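Local coordinates for protein adenylation domain (Streptomyces sp., PDB 5N9X) that is an adenylation domain of the ANL superfamily, with the AMP-binding enzyme fold, and binds ATP and threonine, at residues 424-429 and 433-438. Residues are numbered along the deposited sequence; the frame is centred on the assembly and turned at random.
Sequences LQVKLR and IELSDV
Val426 and Ile433 form a hydrogen-bonded antiparallel pair, joined by two backbone bonds. The amide N of Ile433 reaches the O of Val426 at 2.6 Å, nearly straight, and the N of Val426 returns a bond of 3.0 Å to the O of Ile433. A third backbone bond, from the N of Leu435, the first residue of helix 435-443, to the O of Leu424, extends the pairing into the first turn of the helix.

On the face that carries Gln425 and Glu434, the two polar side chains run side by side. Gln425 is extended, whereas Glu434 folds at chi2 (-76°), bringing its carboxylate alongside the glutamine. NE2 of Gln425 donates to the syn lone pair of Glu434 OE2 at 2.9 Å; the acceptor lies in the amide plane, although amide and carboxylate planes are almost perpendicular.

Apolar contacts gather on the side of Val426 and Ile433. CD1 of Leu435 meets CG1 of Val426 at 3.7 Å and, more loosely, CD2 of Leu424, crossing both side chains at about a right angle. Farther along, CD1 of Ile433 rests on CB of Leu428 at 3.8 Å. Val455 and Leu465, from strands 450-457 and 463-470, contact Val426 and Leu435 respectively.

Strands 425-428 and 431-434 form a beta hairpin whose second strand runs straight into helix 435-443, with Glu434 at the N-cap position, within the small C-terminal domain characteristic of ANL-superfamily adenylation domains.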
ATOM      1  N   LEU A 424       2.205   9.838  16.033  1.00 25.11           N
ATOM      2  CA  LEU A 424       1.557   9.106  17.123  1.00 34.39           C
ATOM      3  C   LEU A 424       2.356   9.181  18.420  1.00 22.76           C
ATOM      4  O   LEU A 424       1.942   8.678  19.456  1.00 24.13           O
ATOM      5  CB  LEU A 424       1.328   7.644  16.721  1.00 27.98           C
ATOM      6  CG  LEU A 424       0.447   7.440  15.476  1.00 29.95           C
ATOM      7  CD1 LEU A 424       0.200   5.950  15.177  1.00 24.59           C
ATOM      8  CD2 LEU A 424      -0.864   8.186  15.616  1.00 24.36           C
ATOM      9  N   GLN A 425       3.508   9.819  18.350  1.00 25.17           N
ATOM     10  CA  GLN A 425       4.239  10.174  19.546  1.00 29.94           C
ATOM     11  C   GLN A 425       3.746  11.573  19.947  1.00 32.08           C
ATOM     12  O   GLN A 425       4.214  12.578  19.418  1.00 30.40           O
ATOM     13  CB  GLN A 425       5.742  10.107  19.276  1.00 27.80           C
ATOM     14  CG  GLN A 425       6.666  10.621  20.373  1.00 34.26           C
ATOM     15  CD  GLN A 425       8.123  10.585  19.921  1.00 38.55           C
ATOM     16  OE1 GLN A 425       8.588  11.478  19.210  1.00 29.89           O
ATOM     17  NE2 GLN A 425       8.840   9.531  20.305  1.00 32.92           N
ATOM     18  N   VAL A 426       2.761  11.609  20.851  1.00 30.00           N
ATOM     19  CA  VAL A 426       2.069  12.835  21.259  1.00 33.94           C
ATOM     20  C   VAL A 426       2.301  13.160  22.741  1.00 35.69           C
ATOM     21  O   VAL A 426       2.750  12.301  23.512  1.00 36.09           O
ATOM     22  CB  VAL A 426       0.534  12.724  21.015  1.00 32.60           C
ATOM     23  CG1 VAL A 426       0.246  12.150  19.621  1.00 28.28           C
ATOM     24  CG2 VAL A 426      -0.127  11.869  22.090  1.00 23.58           C
ATOM     25  N   LYS A 427       1.998  14.393  23.147  1.00 32.15           N
ATOM     26  CA  LYS A 427       2.102  14.745  24.563  1.00 43.83           C
ATOM     27  C   LYS A 427       0.775  15.231  25.140  1.00 42.60           C
ATOM     28  O   LYS A 427      -0.008  15.903  24.466  1.00 44.49           O
ATOM     29  CB  LYS A 427       3.233  15.770  24.800  1.00 40.92           C
ATOM     30  CG  LYS A 427       3.149  17.095  24.067  1.00 47.81           C
ATOM     31  CD  LYS A 427       4.388  17.933  24.408  1.00 43.03           C
ATOM     32  CE  LYS A 427       4.416  19.244  23.645  1.00 48.37           C
ATOM     33  NZ  LYS A 427       4.570  19.033  22.172  1.00 53.95           N
ATOM     34  N   LEU A 428       0.533  14.834  26.390  1.00 38.77           N
ATOM     35  CA  LEU A 428      -0.735  15.045  27.082  1.00 42.39           C
ATOM     36  C   LEU A 428      -0.485  15.297  28.562  1.00 48.54           C
ATOM     37  O   LEU A 428       0.045  14.422  29.258  1.00 46.82           O
ATOM     38  CB  LEU A 428      -1.662  13.829  26.920  1.00 46.07           C
ATOM     39  CG  LEU A 428      -3.083  13.936  27.497  1.00 51.25           C
ATOM     40  CD1 LEU A 428      -3.797  15.192  26.986  1.00 40.02           C
ATOM     41  CD2 LEU A 428      -3.926  12.678  27.248  1.00 41.36           C
ATOM     42  N   ARG A 429      -0.878  16.482  29.033  1.00 47.05           N
ATOM     43  CA  ARG A 429      -0.726  16.881  30.433  1.00 48.18           C
ATOM     44  C   ARG A 429       0.651  16.524  31.022  1.00 53.36           C
ATOM     45  O   ARG A 429       0.735  15.847  32.051  1.00 52.93           O
ATOM     46  CB  ARG A 429      -1.843  16.250  31.284  1.00 57.58           C
ATOM     47  CG  ARG A 429      -3.136  15.929  30.510  1.00 60.96           C
ATOM     48  CD  ARG A 429      -4.349  15.760  31.428  1.00 64.73           C
ATOM     49  NE  ARG A 429      -4.336  16.740  32.511  1.00 72.17           N
ATOM     50  CZ  ARG A 429      -5.268  16.846  33.456  1.00 77.26           C
ATOM     51  NH1 ARG A 429      -6.328  16.043  33.460  1.00 73.49           N
ATOM     52  NH2 ARG A 429      -5.143  17.776  34.396  1.00 80.66           N
ATOM     53  N   ILE A 433       3.340  10.310  25.130  1.00 42.25           N
ATOM     54  CA  ILE A 433       2.696   9.030  24.924  1.00 40.23           C
ATOM     55  C   ILE A 433       2.956   8.488  23.528  1.00 32.51           C
ATOM     56  O   ILE A 433       2.718   9.165  22.518  1.00 26.82           O
ATOM     57  CB  ILE A 433       1.183   9.127  25.165  1.00 35.69           C
ATOM     58  CG1 ILE A 433       0.905   9.589  26.598  1.00 44.93           C
ATOM     59  CG2 ILE A 433       0.511   7.788  24.910  1.00 33.41           C
ATOM     60  CD1 ILE A 433      -0.449  10.236  26.814  1.00 37.54           C
ATOM     61  N   GLU A 434       3.467   7.264  23.504  1.00 28.28           N
ATOM     62  CA  GLU A 434       3.503   6.453  22.303  1.00 33.85           C
ATOM     63  C   GLU A 434       2.151   5.787  22.109  1.00 32.83           C
ATOM     64  O   GLU A 434       1.913   4.731  22.698  1.00 34.35           O
ATOM     65  CB  GLU A 434       4.590   5.391  22.416  1.00 26.09           C
ATOM     66  CG  GLU A 434       5.916   5.961  22.831  1.00 31.53           C
ATOM     67  CD  GLU A 434       6.599   6.682  21.703  1.00 35.34           C
ATOM     68  OE1 GLU A 434       6.367   6.298  20.536  1.00 37.93           O
ATOM     69  OE2 GLU A 434       7.362   7.633  21.983  1.00 45.16           O
ATOM     70  N   LEU A 435       1.270   6.399  21.315  1.00 23.22           N
ATOM     71  CA  LEU A 435      -0.076   5.863  21.109  1.00 25.71           C
ATOM     72  C   LEU A 435       0.013   4.405  20.642  1.00 24.35           C
ATOM     73  O   LEU A 435      -0.768   3.545  21.058  1.00 24.87           O
ATOM     74  CB  LEU A 435      -0.856   6.724  20.102  1.00 21.03           C
ATOM     75  CG  LEU A 435      -1.214   8.153  20.582  1.00 24.67           C
ATOM     76  CD1 LEU A 435      -1.773   9.018  19.474  1.00 18.00           C
ATOM     77  CD2 LEU A 435      -2.164   8.161  21.773  1.00 20.10           C
ATOM     78  N   SER A 436       1.002   4.129  19.804  1.00 25.04           N
ATOM     79  CA  SER A 436       1.209   2.796  19.263  1.00 24.75           C
ATOM     80  C   SER A 436       1.584   1.737  20.318  1.00 19.31           C
ATOM     81  O   SER A 436       1.228   0.576  20.167  1.00 20.87           O
ATOM     82  CB  SER A 436       2.278   2.867  18.170  1.00 29.43           C
ATOM     83  OG  SER A 436       2.502   1.599  17.597  1.00 33.47           O
ATOM     84  N   ASP A 437       2.292   2.136  21.371  1.00 22.31           N
ATOM     85  CA  ASP A 437       2.570   1.246  22.517  1.00 21.65           C
ATOM     86  C   ASP A 437       1.332   0.895  23.341  1.00 23.11           C
ATOM     87  O   ASP A 437       1.197  -0.233  23.838  1.00 28.07           O
ATOM     88  CB  ASP A 437       3.593   1.874  23.461  1.00 24.14           C
ATOM     89  CG  ASP A 437       4.986   1.945  22.867  1.00 31.86           C
ATOM     90  OD1 ASP A 437       5.174   1.584  21.677  1.00 34.24           O
ATOM     91  OD2 ASP A 437       5.894   2.405  23.600  1.00 41.94           O
ATOM     92  N   VAL A 438       0.440   1.865  23.513  1.00 22.76           N
ATOM     93  CA  VAL A 438      -0.824   1.617  24.210  1.00 26.08           C
ATOM     94  C   VAL A 438      -1.629   0.593  23.441  1.00 26.32           C
ATOM     95  O   VAL A 438      -2.250  -0.315  24.013  1.00 27.07           O
ATOM     96  CB  VAL A 438      -1.677   2.882  24.344  1.00 18.70           C
ATOM     97  CG1 VAL A 438      -2.712   2.691  25.430  1.00 16.63           C
ATOM     98  CG2 VAL A 438      -0.788   4.089  24.599  1.00 22.56           C
TER